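Local atomic coordinates of rubisco operon transcriptional regulator (PDB entry 5Y2W), a protein that probably represses genes of carbon acquisition as a LysR-type transcription factor whose regulatory domain binds 2-phosphoglycolate. Residues L15-I18 against F24-R27; D60-V65 against V199-F204; H162-E167 against S171-L176. One frame throughout, in Å; residues are numbered along the deposited sequence.

Interaction 1: L15-I18 against F24-R27. With PGA (2-phosphoglycolic acid), chain B.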
loop_
_atom_site.group_PDB
_atom_site.type_symbol
_atom_site.label_atom_id
_atom_site.label_comp_id
_atom_site.label_asym_id
_atom_site.label_seq_id
_atom_site.Cartn_x
_atom_site.Cartn_y
_atom_site.Cartn_z
ATOM N N LEU A 15 -8.086 -14.043 2.976
ATOM C CA LEU A 15 -6.950 -13.657 3.810
ATOM C C LEU A 15 -6.985 -12.180 4.084
ATOM O O LEU A 15 -7.117 -11.339 3.141
ATOM C CB LEU A 15 -5.634 -13.973 3.099
ATOM C CG LEU A 15 -5.517 -15.409 2.611
ATOM C CD1 LEU A 15 -4.350 -15.548 1.661
ATOM C CD2 LEU A 15 -5.388 -16.363 3.787
ATOM N N ALA A 16 -6.812 -11.838 5.349
ATOM C CA ALA A 16 -6.479 -10.466 5.667
ATOM C C ALA A 16 -5.066 -10.429 6.266
ATOM O O ALA A 16 -4.724 -11.239 7.150
ATOM C CB ALA A 16 -7.524 -9.807 6.553
ATOM N N VAL A 17 -4.242 -9.514 5.728
ATOM C CA VAL A 17 -2.861 -9.380 6.131
ATOM C C VAL A 17 -2.491 -7.940 6.529
ATOM O O VAL A 17 -3.033 -6.939 6.017
ATOM C CB VAL A 17 -1.857 -9.976 5.093
ATOM C CG1 VAL A 17 -2.269 -11.368 4.667
ATOM C CG2 VAL A 17 -1.642 -9.082 3.877
ATOM N N ILE A 18 -1.531 -7.841 7.436
ATOM C CA ILE A 18 -0.968 -6.531 7.761
ATOM C C ILE A 18 -0.149 -5.962 6.590
ATOM O O ILE A 18 0.304 -6.695 5.719
ATOM C CB ILE A 18 -0.150 -6.582 9.041
ATOM C CG1 ILE A 18 0.893 -7.700 8.946
ATOM C CG2 ILE A 18 -1.092 -6.711 10.233
ATOM C CD1 ILE A 18 2.013 -7.540 9.912
ATOM N N PHE A 24 5.148 -10.516 0.230
ATOM C CA PHE A 24 5.427 -11.913 0.536
ATOM C C PHE A 24 4.270 -12.834 0.272
ATOM O O PHE A 24 4.393 -13.836 -0.409
ATOM C CB PHE A 24 5.743 -12.037 1.993
ATOM C CG PHE A 24 6.193 -13.398 2.372
ATOM C CD1 PHE A 24 7.436 -13.829 1.996
ATOM C CD2 PHE A 24 5.384 -14.221 3.093
ATOM C CE1 PHE A 24 7.873 -15.081 2.331
ATOM C CE2 PHE A 24 5.803 -15.483 3.434
ATOM C CZ PHE A 24 7.060 -15.912 3.061
ATOM N N ILE A 25 3.115 -12.497 0.799
ATOM C CA ILE A 25 2.033 -13.406 0.736
ATOM C C ILE A 25 1.587 -13.619 -0.689
ATOM O O ILE A 25 1.457 -14.769 -1.116
ATOM C CB ILE A 25 0.894 -12.944 1.652
ATOM C CG1 ILE A 25 1.329 -13.088 3.095
ATOM C CG2 ILE A 25 -0.393 -13.687 1.351
ATOM C CD1 ILE A 25 1.532 -14.528 3.561
ATOM N N PRO A 26 1.391 -12.536 -1.453
ATOM C CA PRO A 26 1.064 -12.746 -2.852
ATOM C C PRO A 26 2.031 -13.611 -3.576
ATOM O O PRO A 26 1.624 -14.366 -4.423
ATOM C CB PRO A 26 1.132 -11.340 -3.432
ATOM C CG PRO A 26 0.557 -10.548 -2.291
ATOM C CD PRO A 26 1.278 -11.118 -1.102
ATOM N N ARG A 27 3.317 -13.461 -3.303
ATOM C CA ARG A 27 4.281 -14.253 -4.029
ATOM C C ARG A 27 4.095 -15.741 -3.662
ATOM O O ARG A 27 4.153 -16.579 -4.520
ATOM C CB ARG A 27 5.671 -13.799 -3.708
ATOM C CG ARG A 27 6.735 -14.538 -4.486
ATOM C CD ARG A 27 8.094 -13.939 -4.186
ATOM N NE ARG A 27 8.399 -14.074 -2.768
ATOM C CZ ARG A 27 9.489 -13.598 -2.183
ATOM N NH1 ARG A 27 10.410 -12.957 -2.895
ATOM N NH2 ARG A 27 9.667 -13.787 -0.878
HETATM P P PGA B . 0.966 -2.156 10.605
HETATM O O1P PGA B . 1.663 -3.602 10.791
HETATM O O2P PGA B . 0.500 -2.103 9.188
HETATM O O3P PGA B . 2.077 -1.158 10.973
HETATM O O4P PGA B . -0.249 -2.234 11.452
HETATM C C2 PGA B . 2.699 -4.158 10.011
HETATM C C1 PGA B . 3.760 -4.855 10.853
HETATM O O1 PGA B . 4.754 -5.396 10.273
HETATM O O2 PGA B . 3.602 -4.865 12.091
#
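Ile25 supplies almost the whole helix side of this contact by itself, spreading two branches over two residues of the strand. Its CG2 methyl approaches Leu15 CD1 at 4.4 Å, and CG1, on the other branch, lies 4.3 Å from Val17 CG1. These are loose van der Waals meetings of apolar groups, and they bury only about 99 Å² between the two segments. Leu15 and Val17 alternate with Ala16 along the strand and so face the helix together, while Ile64 of the neighbouring strand packs against both Val17 and Ile25 and fills out the same apolar layer. Ile18, at the end of the strand, turns to the bound 2-phosphoglycolic acid instead. Its CG1 lies between the backbone N and the carbonyl carbon (chi1 53°), and the extended second torsion (160°) then carries CD1 to 3.3 Å from PGA C1, a close van der Waals approach of the methyl to the carboxylate carbon. The polar groups of the ligand are held by others, among them Thr19, Thr20 and Arg185. A strand ending at the ligand and followed after a short loop by a helix packed back on its sheet is the opening of the beta-alpha-beta unit 11-46, characteristic of the periplasmic-binding-protein-like fold of LysR regulatory domains.

Interaction 2: D60-V65 against V199-F204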
loop_
_atom_site.group_PDB
_atom_site.type_symbol
_atom_site.label_atom_id
_atom_site.label_comp_id
_atom_site.label_asym_id
_atom_site.label_seq_id
_atom_site.Cartn_x
_atom_site.Cartn_y
_atom_site.Cartn_z
ATOM N N ASP A 60 -12.830 -13.039 7.802
ATOM C CA ASP A 60 -11.888 -13.808 7.000
ATOM C C ASP A 60 -11.639 -15.167 7.602
ATOM O O ASP A 60 -11.945 -15.422 8.773
ATOM C CB ASP A 60 -10.554 -13.020 6.927
ATOM C CG ASP A 60 -10.745 -11.609 6.360
ATOM O OD1 ASP A 60 -10.967 -11.521 5.146
ATOM O OD2 ASP A 60 -10.739 -10.617 7.128
ATOM N N ASP A 61 -11.030 -16.012 6.794
ATOM C CA ASP A 61 -10.555 -17.299 7.225
ATOM C C ASP A 61 -9.305 -17.193 8.094
ATOM O O ASP A 61 -9.233 -17.748 9.191
ATOM C CB ASP A 61 -10.252 -18.117 5.973
ATOM C CG ASP A 61 -11.503 -18.359 5.146
ATOM O OD1 ASP A 61 -12.507 -18.784 5.749
ATOM O OD2 ASP A 61 -11.521 -18.078 3.931
ATOM N N LEU A 62 -8.317 -16.459 7.583
ATOM C CA LEU A 62 -7.060 -16.293 8.269
ATOM C C LEU A 62 -6.564 -14.844 8.275
ATOM O O LEU A 62 -6.868 -14.042 7.386
ATOM C CB LEU A 62 -6.014 -17.194 7.643
ATOM C CG LEU A 62 -6.184 -18.711 7.797
ATOM C CD1 LEU A 62 -5.149 -19.399 6.896
ATOM C CD2 LEU A 62 -6.069 -19.202 9.254
ATOM N N TYR A 63 -5.770 -14.554 9.297
ATOM C CA TYR A 63 -5.249 -13.248 9.533
ATOM C C TYR A 63 -3.746 -13.394 9.727
ATOM O O TYR A 63 -3.258 -14.300 10.420
ATOM C CB TYR A 63 -5.898 -12.660 10.766
ATOM C CG TYR A 63 -7.424 -12.604 10.703
ATOM C CD1 TYR A 63 -8.212 -13.688 11.140
ATOM C CD2 TYR A 63 -8.080 -11.476 10.213
ATOM C CE1 TYR A 63 -9.596 -13.644 11.046
ATOM C CE2 TYR A 63 -9.460 -11.423 10.149
ATOM C CZ TYR A 63 -10.207 -12.520 10.547
ATOM O OH TYR A 63 -11.561 -12.454 10.509
ATOM N N ILE A 64 -3.007 -12.488 9.108
ATOM C CA ILE A 64 -1.590 -12.344 9.390
ATOM C C ILE A 64 -1.305 -11.031 10.116
ATOM O O ILE A 64 -1.613 -9.890 9.654
ATOM C CB ILE A 64 -0.817 -12.482 8.106
ATOM C CG1 ILE A 64 -1.169 -13.869 7.545
ATOM C CG2 ILE A 64 0.683 -12.254 8.343
ATOM C CD1 ILE A 64 -0.134 -14.493 6.637
ATOM N N VAL A 65 -0.750 -11.217 11.305
ATOM C CA VAL A 65 -0.510 -10.151 12.248
ATOM C C VAL A 65 0.872 -10.360 12.881
ATOM O O VAL A 65 1.398 -11.472 12.849
ATOM C CB VAL A 65 -1.568 -10.143 13.322
ATOM C CG1 VAL A 65 -2.926 -9.980 12.666
ATOM C CG2 VAL A 65 -1.492 -11.419 14.181
ATOM N N VAL A 199 -11.601 -26.690 4.890
ATOM C CA VAL A 199 -10.548 -27.553 4.338
ATOM C C VAL A 199 -9.613 -26.757 3.439
ATOM O O VAL A 199 -8.429 -27.051 3.365
ATOM C CB VAL A 199 -11.184 -28.763 3.566
ATOM C CG1 VAL A 199 -12.232 -28.299 2.542
ATOM C CG2 VAL A 199 -10.112 -29.649 2.919
ATOM N N ILE A 200 -10.157 -25.746 2.751
ATOM C CA ILE A 200 -9.346 -24.855 1.892
ATOM C C ILE A 200 -8.371 -24.068 2.784
ATOM O O ILE A 200 -7.148 -24.124 2.603
ATOM C CB ILE A 200 -10.209 -23.830 1.126
ATOM C CG1 ILE A 200 -11.357 -24.495 0.366
ATOM C CG2 ILE A 200 -9.328 -23.043 0.170
ATOM C CD1 ILE A 200 -12.679 -23.745 0.508
ATOM N N THR A 201 -8.954 -23.370 3.764
ATOM C CA THR A 201 -8.241 -22.680 4.829
ATOM C C THR A 201 -7.201 -23.566 5.517
ATOM O O THR A 201 -6.027 -23.171 5.690
ATOM C CB THR A 201 -9.228 -22.208 5.901
ATOM O OG1 THR A 201 -10.241 -21.409 5.290
ATOM C CG2 THR A 201 -8.506 -21.391 6.983
ATOM N N GLN A 202 -7.613 -24.766 5.917
ATOM C CA GLN A 202 -6.673 -25.670 6.580
ATOM C C GLN A 202 -5.556 -26.018 5.606
ATOM O O GLN A 202 -4.388 -26.172 5.997
ATOM C CB GLN A 202 -7.367 -26.949 7.088
ATOM C CG GLN A 202 -6.427 -27.899 7.825
ATOM C CD GLN A 202 -5.981 -27.316 9.154
ATOM O OE1 GLN A 202 -6.797 -26.823 9.920
ATOM N NE2 GLN A 202 -4.689 -27.352 9.419
ATOM N N THR A 203 -5.892 -26.159 4.333
ATOM C CA THR A 203 -4.851 -26.585 3.346
ATOM C C THR A 203 -3.807 -25.459 3.187
ATOM O O THR A 203 -2.614 -25.708 3.072
ATOM C CB THR A 203 -5.452 -26.901 1.952
ATOM O OG1 THR A 203 -6.628 -27.717 2.093
ATOM C CG2 THR A 203 -4.448 -27.575 1.056
ATOM N N PHE A 204 -4.276 -24.211 3.184
ATOM C CA PHE A 204 -3.379 -23.073 2.958
ATOM C C PHE A 204 -2.417 -22.937 4.130
ATOM O O PHE A 204 -1.210 -22.745 3.938
ATOM C CB PHE A 204 -4.137 -21.735 2.747
ATOM C CG PHE A 204 -3.193 -20.567 2.593
ATOM C CD1 PHE A 204 -2.396 -20.456 1.457
ATOM C CD2 PHE A 204 -3.001 -19.659 3.625
ATOM C CE1 PHE A 204 -1.477 -19.430 1.331
ATOM C CE2 PHE A 204 -2.073 -18.625 3.498
ATOM C CZ PHE A 204 -1.316 -18.517 2.345
HETATM O O HOH W 1 -12.132 -21.457 7.591
#
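A water molecule is gripped from both segments: it donates to Asp61 OD1 over a long 3.3 Å and is hydrogen-bonded to Thr201 OG1 at 3.0 Å. The direct approach of Asp61 OD1 to Thr201 OG1, at 3.5 Å, has too poor an angle to count as a bond, so the polar link between loop and helix runs through this water. The other carboxylate oxygen, Asp61 OD2, accepts from the backbone N of Arg14, and the group is therefore held at both oxygens. Thr201 divides its two branches between polar and apolar neighbours. With CG2 anti to the backbone N and OG1 beside it (chi1 -55°), the hydroxyl faces Asp61 while the methyl is directed at Leu62. Leu62 CG lies 3.6 Å from Thr201 CG2, and both leucine methyls touch the same threonine methyl, CD1 at 3.9 Å. That CD1 also reaches Phe204, one turn further along the helix, meeting CD2 at the edge of the ring and in its plane, 3.9 Å away. The ring itself makes an edge-to-face pair with Phe32 and packs on Leu13 and Leu29, so helix 199-211 is fitted against both the sheet and helix 24-35. On the loop side, Asp60 N donates to Tyr63 OH at 3.0 Å, and the carboxylate of Asp60 forms a salt bridge with Arg54. The chemistry implies a seam of two kinds, apolar where Leu62 enters between Thr201 and Phe204 and hydrated beside Asp61, whose carboxylate, given donors at both oxygens, is likely to be ionised.

Interaction 3: H162-E167 against S171-L176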
loop_
_atom_site.group_PDB
_atom_site.type_symbol
_atom_site.label_atom_id
_atom_site.label_comp_id
_atom_site.label_asym_id
_atom_site.label_seq_id
_atom_site.Cartn_x
_atom_site.Cartn_y
_atom_site.Cartn_z
ATOM N N HIS A 162 10.736 -6.141 5.730
ATOM C CA HIS A 162 10.103 -6.727 4.534
ATOM C C HIS A 162 9.731 -5.657 3.529
ATOM O O HIS A 162 9.512 -5.992 2.379
ATOM C CB HIS A 162 8.846 -7.517 4.893
ATOM C CG HIS A 162 9.128 -8.697 5.777
ATOM N ND1 HIS A 162 9.812 -9.800 5.328
ATOM C CD2 HIS A 162 8.861 -8.933 7.083
ATOM C CE1 HIS A 162 9.962 -10.666 6.318
ATOM N NE2 HIS A 162 9.396 -10.161 7.397
ATOM N N THR A 163 9.625 -4.384 3.945
ATOM C CA THR A 163 9.223 -3.326 2.979
ATOM C C THR A 163 10.385 -2.959 2.049
ATOM O O THR A 163 10.174 -2.378 0.982
ATOM C CB THR A 163 8.759 -2.026 3.666
ATOM O OG1 THR A 163 9.842 -1.474 4.400
ATOM C CG2 THR A 163 7.540 -2.244 4.600
ATOM N N LEU A 164 11.608 -3.275 2.476
ATOM C CA LEU A 164 12.824 -3.027 1.685
ATOM C C LEU A 164 13.172 -4.089 0.619
ATOM O O LEU A 164 14.199 -3.994 -0.010
ATOM C CB LEU A 164 14.024 -2.891 2.622
ATOM C CG LEU A 164 13.939 -1.797 3.697
ATOM C CD1 LEU A 164 15.096 -1.974 4.678
ATOM C CD2 LEU A 164 13.893 -0.398 3.059
ATOM N N VAL A 165 12.312 -5.076 0.426
ATOM C CA VAL A 165 12.540 -6.159 -0.543
ATOM C C VAL A 165 12.384 -5.643 -1.981
ATOM O O VAL A 165 13.029 -6.149 -2.903
ATOM C CB VAL A 165 11.589 -7.345 -0.218
ATOM C CG1 VAL A 165 11.657 -8.481 -1.238
ATOM C CG2 VAL A 165 11.874 -7.820 1.205
ATOM N N SER A 166 11.555 -4.613 -2.136
ATOM C CA SER A 166 11.377 -3.895 -3.393
ATOM C C SER A 166 12.571 -3.022 -3.769
ATOM O O SER A 166 12.775 -2.723 -4.936
ATOM C CB SER A 166 10.178 -2.979 -3.258
ATOM O OG SER A 166 9.000 -3.750 -3.089
ATOM N N GLU A 167 13.339 -2.579 -2.777
ATOM C CA GLU A 167 14.484 -1.693 -3.036
ATOM C C GLU A 167 15.596 -2.412 -3.757
ATOM O O GLU A 167 16.173 -3.359 -3.233
ATOM C CB GLU A 167 15.083 -1.134 -1.728
ATOM C CG GLU A 167 14.089 -0.393 -0.888
ATOM C CD GLU A 167 13.407 0.682 -1.682
ATOM O OE1 GLU A 167 12.157 0.614 -1.769
ATOM O OE2 GLU A 167 14.145 1.559 -2.224
ATOM N N SER A 171 18.975 2.309 -4.779
ATOM C CA SER A 171 18.170 2.614 -3.621
ATOM C C SER A 171 18.911 3.642 -2.763
ATOM O O SER A 171 20.071 3.506 -2.405
ATOM C CB SER A 171 17.779 1.410 -2.783
ATOM O OG SER A 171 16.784 1.835 -1.847
ATOM N N GLU A 172 18.170 4.681 -2.463
ATOM C CA GLU A 172 18.597 5.776 -1.635
ATOM C C GLU A 172 18.517 5.434 -0.145
ATOM O O GLU A 172 19.054 6.164 0.681
ATOM C CB GLU A 172 17.649 6.952 -1.943
ATOM C CG GLU A 172 17.906 7.588 -3.304
ATOM C CD GLU A 172 19.166 8.431 -3.258
ATOM O OE1 GLU A 172 18.996 9.620 -3.180
ATOM O OE2 GLU A 172 20.294 7.917 -3.211
ATOM N N LEU A 173 17.861 4.319 0.175
ATOM C CA LEU A 173 17.501 3.974 1.530
ATOM C C LEU A 173 18.563 3.125 2.159
ATOM O O LEU A 173 19.206 2.382 1.506
ATOM C CB LEU A 173 16.204 3.185 1.555
ATOM C CG LEU A 173 15.074 3.881 0.872
ATOM C CD1 LEU A 173 13.855 3.001 1.125
ATOM C CD2 LEU A 173 14.916 5.296 1.433
ATOM N N THR A 174 18.701 3.235 3.463
ATOM C CA THR A 174 19.735 2.535 4.161
ATOM C C THR A 174 19.212 2.250 5.558
ATOM O O THR A 174 18.390 3.019 6.089
ATOM C CB THR A 174 21.021 3.421 4.209
ATOM O OG1 THR A 174 22.085 2.666 4.737
ATOM C CG2 THR A 174 20.851 4.619 5.134
ATOM N N ILE A 175 19.685 1.167 6.148
ATOM C CA ILE A 175 19.371 0.826 7.536
ATOM C C ILE A 175 20.412 1.442 8.447
ATOM O O ILE A 175 21.610 1.213 8.256
ATOM C CB ILE A 175 19.318 -0.690 7.754
ATOM C CG1 ILE A 175 18.091 -1.246 7.042
ATOM C CG2 ILE A 175 19.197 -1.019 9.217
ATOM C CD1 ILE A 175 18.161 -2.721 6.727
ATOM N N LEU A 176 19.962 2.260 9.406
ATOM C CA LEU A 176 20.850 2.752 10.437
ATOM C C LEU A 176 20.966 1.714 11.577
ATOM O O LEU A 176 19.946 1.222 12.133
ATOM C CB LEU A 176 20.340 4.062 10.979
ATOM C CG LEU A 176 20.215 5.226 9.970
ATOM C CD1 LEU A 176 19.755 6.457 10.731
ATOM C CD2 LEU A 176 21.533 5.497 9.259
#
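Strand 173-176, outermost in this chain's three-stranded antiparallel sheet, is faced through Leu173 and Ile175 by Leu164 and Glu167 of the loop that precedes it. One hydrogen bond joins the two segments: Ser171 OG donates to Glu167 OE2 at 2.7 Å, and OE2 receives it on its anti lone pair, the one turned away from OE1. The glutamate chain is bent at its second torsion (chi2 -54°), which folds the carboxylate back over Leu173, whose CD1 lies 3.7 Å from OE2 as the two side chains cross at about a right angle. OE1 forms a salt bridge with Lys147 of helix 143-151, so the carboxylate ties this helix to the turn; sheet and helix belong to the alpha/beta half of the LysR effector domain that contains strand 81-89. Leu173 N makes a weak 3.4 Å hydrogen bond to Ser171 OG. With an alanine in place of Glu167, Lys147 would probably lose this charge mate and Ser171 OG its acceptor, keeping little more than that weak bond within the two segments. Farther along the strand the contact is purely apolar. Leu164 splits its methyls, CD2 meeting Leu173 CD1 at 3.9 Å and CD1 meeting Ile175 CD1 at 3.8 Å, while its side chain also packs on Ile87 of the adjacent strand.

Interactions 1 and 2 share one sheet, their centres 11 Å apart. Strands 11-18 and 62-65 lie side by side, with Ala16 O 2.9 Å from Ile64 N and Ala16 N 3.0 Å from Leu62 O, both probable hydrogen bonds. The helix side is joined too, for Ile25 CD1 packs on Ile64 CD1 at 3.5 Å. Interaction 3 belongs to the other sheet; its centre lies about 19 Å from that of interaction 1 and about 29 Å from that of interaction 2, and it touches neither. Their relation to the ligand differs: interaction 1 reaches 2-phosphoglycolic acid through Ile18, whereas the Leu164 side chain of interaction 3 remains about 12 Å from it.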